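PDB 5JM6: aminopeptidase-like protein from Chaetomium thermophilum, which probably acts as a zinc-dependent aminopeptidase of the M18 family, assembled as a dodecamer and linked to the Cvt pathway of selective autophagy. Local coordinates for residues Thr168-Val180 and Val192-Thr206. Residues are numbered along the deposited sequence; the frame is centred on the assembly and turned at random.
Sequences TWWDRDLSVGGRV and VKLVKVDWPVARIPT
Asp171 and Thr206 tie the loop ends of the two segments together through both carboxylate oxygens. Thr206 OG1 donates to the syn lone pair of Asp171 OD1 at 2.7 Å, while Thr206 N reaches Asp171 OD2 at 3.0 Å. Asp171 N in turn gives a nearly straight bond to Ile204 O. Asp171 OD2 also lies 3.4 Å from Arg203 NH1, but well out of the guanidinium plane, a purely electrostatic salt bridge; a bend at chi3 (-101°) swings this guanidinium over the Asp171 backbone. An alanine in place of Asp171 would probably leave the Thr206 hydroxyl and amide without their acceptors and Arg203 without its nearer counter-charge. Asp173 makes a longer salt bridge to Arg203, its stronger mate being Arg488 of a second subunit.

Backbone pairing is that of an antiparallel beta hairpin, with reciprocal bonds at Gly178-Val195 and Val180-Lys193. Beyond the regular ladder, Val201 and Ala202 both face Leu174 in a classic bulge. Ser175 OG donates a hydrogen bond to Val197 O from above the carbonyl plane; its chi1 of -163° lays the hydroxyl beside its own carbonyl carbon.

Among apolar contacts, Ile204 CG2 sits over one face of the Trp170 ring, 4.2 Å from the six-membered centroid, and Val176 CG1 touches both Val197 CG2 and Val201 CG2.

Within the chain, strand 190-196 is the outermost of a six-stranded antiparallel sheet; strand 174-183 separates it from strand 277-286. Helix 259-268 packs on Val180 and Val195, helix 68-81 on Arg179 and Leu194.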
loop_
_atom_site.group_PDB
_atom_site.type_symbol
_atom_site.label_atom_id
_atom_site.label_comp_id
_atom_site.label_asym_id
_atom_site.label_seq_id
_atom_site.Cartn_x
_atom_site.Cartn_y
_atom_site.Cartn_z
ATOM N N THR A 168 -19.794 -9.425 22.889
ATOM C CA THR A 168 -20.423 -10.417 23.763
ATOM C C THR A 168 -21.924 -10.166 23.969
ATOM O O THR A 168 -22.620 -11.017 24.521
ATOM C CB THR A 168 -19.734 -10.485 25.146
ATOM O OG1 THR A 168 -20.004 -9.292 25.890
ATOM C CG2 THR A 168 -18.232 -10.661 24.988
ATOM N N TRP A 169 -22.418 -9.016 23.513
ATOM C CA TRP A 169 -23.827 -8.651 23.689
ATOM C C TRP A 169 -24.767 -9.238 22.632
ATOM O O TRP A 169 -25.986 -9.193 22.793
ATOM C CB TRP A 169 -23.978 -7.125 23.707
ATOM C CG TRP A 169 -23.726 -6.537 25.056
ATOM C CD1 TRP A 169 -22.520 -6.399 25.674
ATOM C CD2 TRP A 169 -24.705 -6.020 25.965
ATOM N NE1 TRP A 169 -22.684 -5.826 26.911
ATOM C CE2 TRP A 169 -24.017 -5.585 27.115
ATOM C CE3 TRP A 169 -26.097 -5.884 25.920
ATOM C CZ2 TRP A 169 -24.671 -5.020 28.208
ATOM C CZ3 TRP A 169 -26.745 -5.324 27.008
ATOM C CH2 TRP A 169 -26.032 -4.898 28.135
ATOM N N TRP A 170 -24.203 -9.780 21.555
ATOM C CA TRP A 170 -25.002 -10.390 20.495
ATOM C C TRP A 170 -25.628 -11.709 20.945
ATOM O O TRP A 170 -25.001 -12.480 21.670
ATOM C CB TRP A 170 -24.152 -10.652 19.251
ATOM C CG TRP A 170 -23.594 -9.444 18.561
ATOM C CD1 TRP A 170 -22.453 -8.775 18.885
ATOM C CD2 TRP A 170 -24.126 -8.790 17.399
ATOM N NE1 TRP A 170 -22.248 -7.735 18.011
ATOM C CE2 TRP A 170 -23.262 -7.720 17.090
ATOM C CE3 TRP A 170 -25.256 -8.994 16.599
ATOM C CZ2 TRP A 170 -23.487 -6.863 16.015
ATOM C CZ3 TRP A 170 -25.477 -8.141 15.530
ATOM C CH2 TRP A 170 -24.598 -7.088 15.250
ATOM N N ASP A 171 -26.851 -11.969 20.485
ATOM C CA ASP A 171 -27.559 -13.220 20.770
ATOM C C ASP A 171 -27.606 -13.552 22.262
ATOM O O ASP A 171 -27.382 -14.695 22.659
ATOM C CB ASP A 171 -26.924 -14.388 20.006
ATOM C CG ASP A 171 -26.982 -14.209 18.497
ATOM O OD1 ASP A 171 -26.092 -14.745 17.804
ATOM O OD2 ASP A 171 -27.914 -13.541 18.002
ATOM N N ARG A 172 -27.892 -12.549 23.082
ATOM C CA ARG A 172 -28.115 -12.769 24.505
ATOM C C ARG A 172 -29.582 -12.503 24.814
ATOM O O ARG A 172 -30.226 -11.705 24.132
ATOM C CB ARG A 172 -27.215 -11.869 25.354
ATOM C CG ARG A 172 -25.726 -12.025 25.084
ATOM C CD ARG A 172 -25.146 -13.253 25.771
ATOM N NE ARG A 172 -23.691 -13.295 25.649
ATOM C CZ ARG A 172 -22.923 -14.257 26.149
ATOM N NH1 ARG A 172 -23.466 -15.270 26.810
ATOM N NH2 ARG A 172 -21.608 -14.206 25.991
ATOM N N ASP A 173 -30.110 -13.157 25.844
ATOM C CA ASP A 173 -31.507 -12.959 26.193
ATOM C C ASP A 173 -31.577 -11.763 27.124
ATOM O O ASP A 173 -31.165 -11.838 28.279
ATOM C CB ASP A 173 -32.095 -14.198 26.880
ATOM C CG ASP A 173 -32.153 -15.413 25.969
ATOM O OD1 ASP A 173 -31.562 -15.377 24.870
ATOM O OD2 ASP A 173 -32.788 -16.413 26.366
ATOM N N LEU A 174 -32.134 -10.666 26.627
ATOM C CA LEU A 174 -32.084 -9.411 27.359
ATOM C C LEU A 174 -33.423 -9.087 27.987
ATOM O O LEU A 174 -34.473 -9.244 27.366
ATOM C CB LEU A 174 -31.650 -8.264 26.444
ATOM C CG LEU A 174 -30.362 -8.445 25.640
ATOM C CD1 LEU A 174 -30.168 -7.270 24.694
ATOM C CD2 LEU A 174 -29.158 -8.607 26.558
ATOM N N SER A 175 -33.376 -8.636 29.233
ATOM C CA SER A 175 -34.566 -8.151 29.899
ATOM C C SER A 175 -34.396 -6.657 30.128
ATOM O O SER A 175 -33.365 -6.082 29.773
ATOM C CB SER A 175 -34.801 -8.893 31.215
ATOM O OG SER A 175 -36.128 -8.706 31.674
ATOM N N VAL A 176 -35.406 -6.030 30.713
ATOM C CA VAL A 176 -35.375 -4.593 30.932
ATOM C C VAL A 176 -35.733 -4.296 32.385
ATOM O O VAL A 176 -36.483 -5.042 33.016
ATOM C CB VAL A 176 -36.333 -3.854 29.963
ATOM C CG1 VAL A 176 -37.784 -4.205 30.258
ATOM C CG2 VAL A 176 -36.111 -2.348 30.016
ATOM N N GLY A 177 -35.166 -3.222 32.919
ATOM C CA GLY A 177 -35.428 -2.827 34.287
ATOM C C GLY A 177 -34.891 -1.441 34.556
ATOM O O GLY A 177 -34.188 -0.863 33.728
ATOM N N GLY A 178 -35.242 -0.895 35.712
ATOM C CA GLY A 178 -34.795 0.432 36.069
ATOM C C GLY A 178 -35.807 1.112 36.960
ATOM O O GLY A 178 -36.578 0.460 37.664
ATOM N N ARG A 179 -35.800 2.437 36.927
ATOM C CA ARG A 179 -36.734 3.212 37.722
ATOM C C ARG A 179 -37.724 3.975 36.852
ATOM O O ARG A 179 -37.425 4.344 35.716
ATOM C CB ARG A 179 -35.980 4.182 38.618
ATOM C CG ARG A 179 -35.189 5.216 37.854
ATOM C CD ARG A 179 -34.663 6.254 38.805
ATOM N NE ARG A 179 -33.882 7.281 38.131
ATOM C CZ ARG A 179 -33.150 8.182 38.774
ATOM N NH1 ARG A 179 -33.106 8.167 40.099
ATOM N NH2 ARG A 179 -32.463 9.092 38.098
ATOM N N VAL A 180 -38.910 4.201 37.405
ATOM C CA VAL A 180 -39.953 4.953 36.726
ATOM C C VAL A 180 -40.323 6.170 37.558
ATOM O O VAL A 180 -40.458 6.076 38.779
ATOM C CB VAL A 180 -41.209 4.093 36.486
ATOM C CG1 VAL A 180 -42.199 4.831 35.600
ATOM C CG2 VAL A 180 -40.831 2.756 35.870
ATOM N N VAL A 192 -40.637 7.926 42.724
ATOM C CA VAL A 192 -39.806 7.015 41.942
ATOM C C VAL A 192 -40.098 5.571 42.339
ATOM O O VAL A 192 -40.149 5.249 43.525
ATOM C CB VAL A 192 -38.301 7.304 42.141
ATOM C CG1 VAL A 192 -37.462 6.386 41.268
ATOM C CG2 VAL A 192 -37.986 8.759 41.839
ATOM N N LYS A 193 -40.300 4.705 41.349
ATOM C CA LYS A 193 -40.569 3.295 41.617
ATOM C C LYS A 193 -39.640 2.400 40.799
ATOM O O LYS A 193 -39.217 2.768 39.704
ATOM C CB LYS A 193 -42.031 2.954 41.310
ATOM C CG LYS A 193 -43.037 4.030 41.716
ATOM C CD LYS A 193 -43.154 4.184 43.227
ATOM C CE LYS A 193 -44.037 3.110 43.838
ATOM N NZ LYS A 193 -45.311 2.952 43.082
ATOM N N LEU A 194 -39.328 1.225 41.338
ATOM C CA LEU A 194 -38.470 0.262 40.653
ATOM C C LEU A 194 -39.305 -0.733 39.858
ATOM O O LEU A 194 -40.410 -1.095 40.262
ATOM C CB LEU A 194 -37.580 -0.493 41.643
ATOM C CG LEU A 194 -36.547 0.262 42.484
ATOM C CD1 LEU A 194 -35.671 -0.738 43.230
ATOM C CD2 LEU A 194 -35.699 1.200 41.637
ATOM N N VAL A 195 -38.777 -1.163 38.718
ATOM C CA VAL A 195 -39.494 -2.083 37.849
ATOM C C VAL A 195 -38.529 -3.084 37.218
ATOM O O VAL A 195 -37.341 -2.802 37.050
ATOM C CB VAL A 195 -40.271 -1.321 36.750
ATOM C CG1 VAL A 195 -39.330 -0.840 35.659
ATOM C CG2 VAL A 195 -41.368 -2.193 36.163
ATOM N N LYS A 196 -39.030 -4.282 36.941
ATOM C CA LYS A 196 -38.241 -5.301 36.274
ATOM C C LYS A 196 -39.155 -6.255 35.516
ATOM O O LYS A 196 -40.172 -6.686 36.054
ATOM C CB LYS A 196 -37.422 -6.059 37.313
ATOM C CG LYS A 196 -36.145 -6.689 36.821
ATOM C CD LYS A 196 -35.628 -7.658 37.870
ATOM C CE LYS A 196 -35.831 -7.112 39.280
ATOM N NZ LYS A 196 -35.969 -8.217 40.268
ATOM N N VAL A 197 -38.779 -6.644 34.304
ATOM C CA VAL A 197 -39.553 -7.660 33.601
ATOM C C VAL A 197 -38.841 -8.997 33.789
ATOM O O VAL A 197 -37.621 -9.086 33.650
ATOM C CB VAL A 197 -39.744 -7.323 32.107
ATOM C CG1 VAL A 197 -40.448 -8.464 31.390
ATOM C CG2 VAL A 197 -40.548 -6.036 31.957
ATOM N N ASP A 198 -39.613 -10.028 34.125
ATOM C CA ASP A 198 -39.061 -11.291 34.613
ATOM C C ASP A 198 -38.720 -12.298 33.517
ATOM O O ASP A 198 -38.276 -13.409 33.810
ATOM C CB ASP A 198 -40.040 -11.932 35.599
ATOM C CG ASP A 198 -40.252 -11.087 36.839
ATOM O OD1 ASP A 198 -39.308 -10.373 37.238
ATOM O OD2 ASP A 198 -41.361 -11.135 37.410
ATOM N N TRP A 199 -38.935 -11.918 32.262
ATOM C CA TRP A 199 -38.578 -12.768 31.130
ATOM C C TRP A 199 -37.861 -11.924 30.079
ATOM O O TRP A 199 -37.994 -10.700 30.082
ATOM C CB TRP A 199 -39.822 -13.444 30.540
ATOM C CG TRP A 199 -40.670 -12.541 29.702
ATOM C CD1 TRP A 199 -40.498 -12.243 28.381
ATOM C CD2 TRP A 199 -41.837 -11.826 30.123
ATOM N NE1 TRP A 199 -41.479 -11.382 27.956
ATOM C CE2 TRP A 199 -42.315 -11.112 29.007
ATOM C CE3 TRP A 199 -42.523 -11.719 31.337
ATOM C CZ2 TRP A 199 -43.445 -10.301 29.067
ATOM C CZ3 TRP A 199 -43.646 -10.915 31.395
ATOM C CH2 TRP A 199 -44.096 -10.216 30.267
ATOM N N PRO A 200 -37.071 -12.563 29.197
ATOM C CA PRO A 200 -36.345 -11.765 28.197
ATOM C C PRO A 200 -37.272 -11.061 27.206
ATOM O O PRO A 200 -38.043 -11.727 26.514
ATOM C CB PRO A 200 -35.486 -12.812 27.472
ATOM C CG PRO A 200 -35.461 -14.006 28.379
ATOM C CD PRO A 200 -36.764 -13.999 29.095
ATOM N N VAL A 201 -37.186 -9.736 27.127
ATOM C CA VAL A 201 -37.965 -8.990 26.142
ATOM C C VAL A 201 -37.195 -8.546 24.902
ATOM O O VAL A 201 -37.798 -8.180 23.896
ATOM C CB VAL A 201 -38.591 -7.735 26.774
ATOM C CG1 VAL A 201 -39.569 -8.125 27.866
ATOM C CG2 VAL A 201 -37.507 -6.820 27.320
ATOM N N ALA A 202 -35.869 -8.602 24.957
ATOM C CA ALA A 202 -35.065 -7.964 23.920
ATOM C C ALA A 202 -33.928 -8.852 23.468
ATOM O O ALA A 202 -33.473 -9.728 24.202
ATOM C CB ALA A 202 -34.521 -6.629 24.409
ATOM N N ARG A 203 -33.510 -8.649 22.227
ATOM C CA ARG A 203 -32.423 -9.426 21.674
ATOM C C ARG A 203 -31.724 -8.684 20.540
ATOM O O ARG A 203 -32.379 -8.030 19.727
ATOM C CB ARG A 203 -32.977 -10.766 21.211
ATOM C CG ARG A 203 -32.093 -11.557 20.307
ATOM C CD ARG A 203 -32.545 -12.989 20.331
ATOM N NE ARG A 203 -31.703 -13.817 21.177
ATOM C CZ ARG A 203 -30.828 -14.687 20.694
ATOM N NH1 ARG A 203 -30.705 -14.828 19.383
ATOM N NH2 ARG A 203 -30.083 -15.415 21.512
ATOM N N ILE A 204 -30.401 -8.802 20.471
ATOM C CA ILE A 204 -29.660 -8.253 19.346
ATOM C C ILE A 204 -29.161 -9.425 18.509
ATOM O O ILE A 204 -28.174 -10.071 18.862
ATOM C CB ILE A 204 -28.486 -7.378 19.832
ATOM C CG1 ILE A 204 -29.008 -6.261 20.742
ATOM C CG2 ILE A 204 -27.710 -6.806 18.659
ATOM C CD1 ILE A 204 -27.950 -5.631 21.619
ATOM N N PRO A 205 -29.854 -9.708 17.394
ATOM C CA PRO A 205 -29.549 -10.891 16.582
ATOM C C PRO A 205 -28.358 -10.731 15.650
ATOM O O PRO A 205 -28.261 -9.733 14.937
ATOM C CB PRO A 205 -30.830 -11.086 15.777
ATOM C CG PRO A 205 -31.357 -9.710 15.596
ATOM C CD PRO A 205 -30.969 -8.927 16.830
ATOM N N THR A 206 -27.507 -11.746 15.600
ATOM C CA THR A 206 -26.419 -11.780 14.636
ATOM C C THR A 206 -26.941 -12.132 13.252
ATOM O O THR A 206 -28.065 -12.609 13.098
ATOM C CB THR A 206 -25.327 -12.785 15.033
ATOM O OG1 THR A 206 -25.909 -14.077 15.222
ATOM C CG2 THR A 206 -24.656 -12.361 16.312
#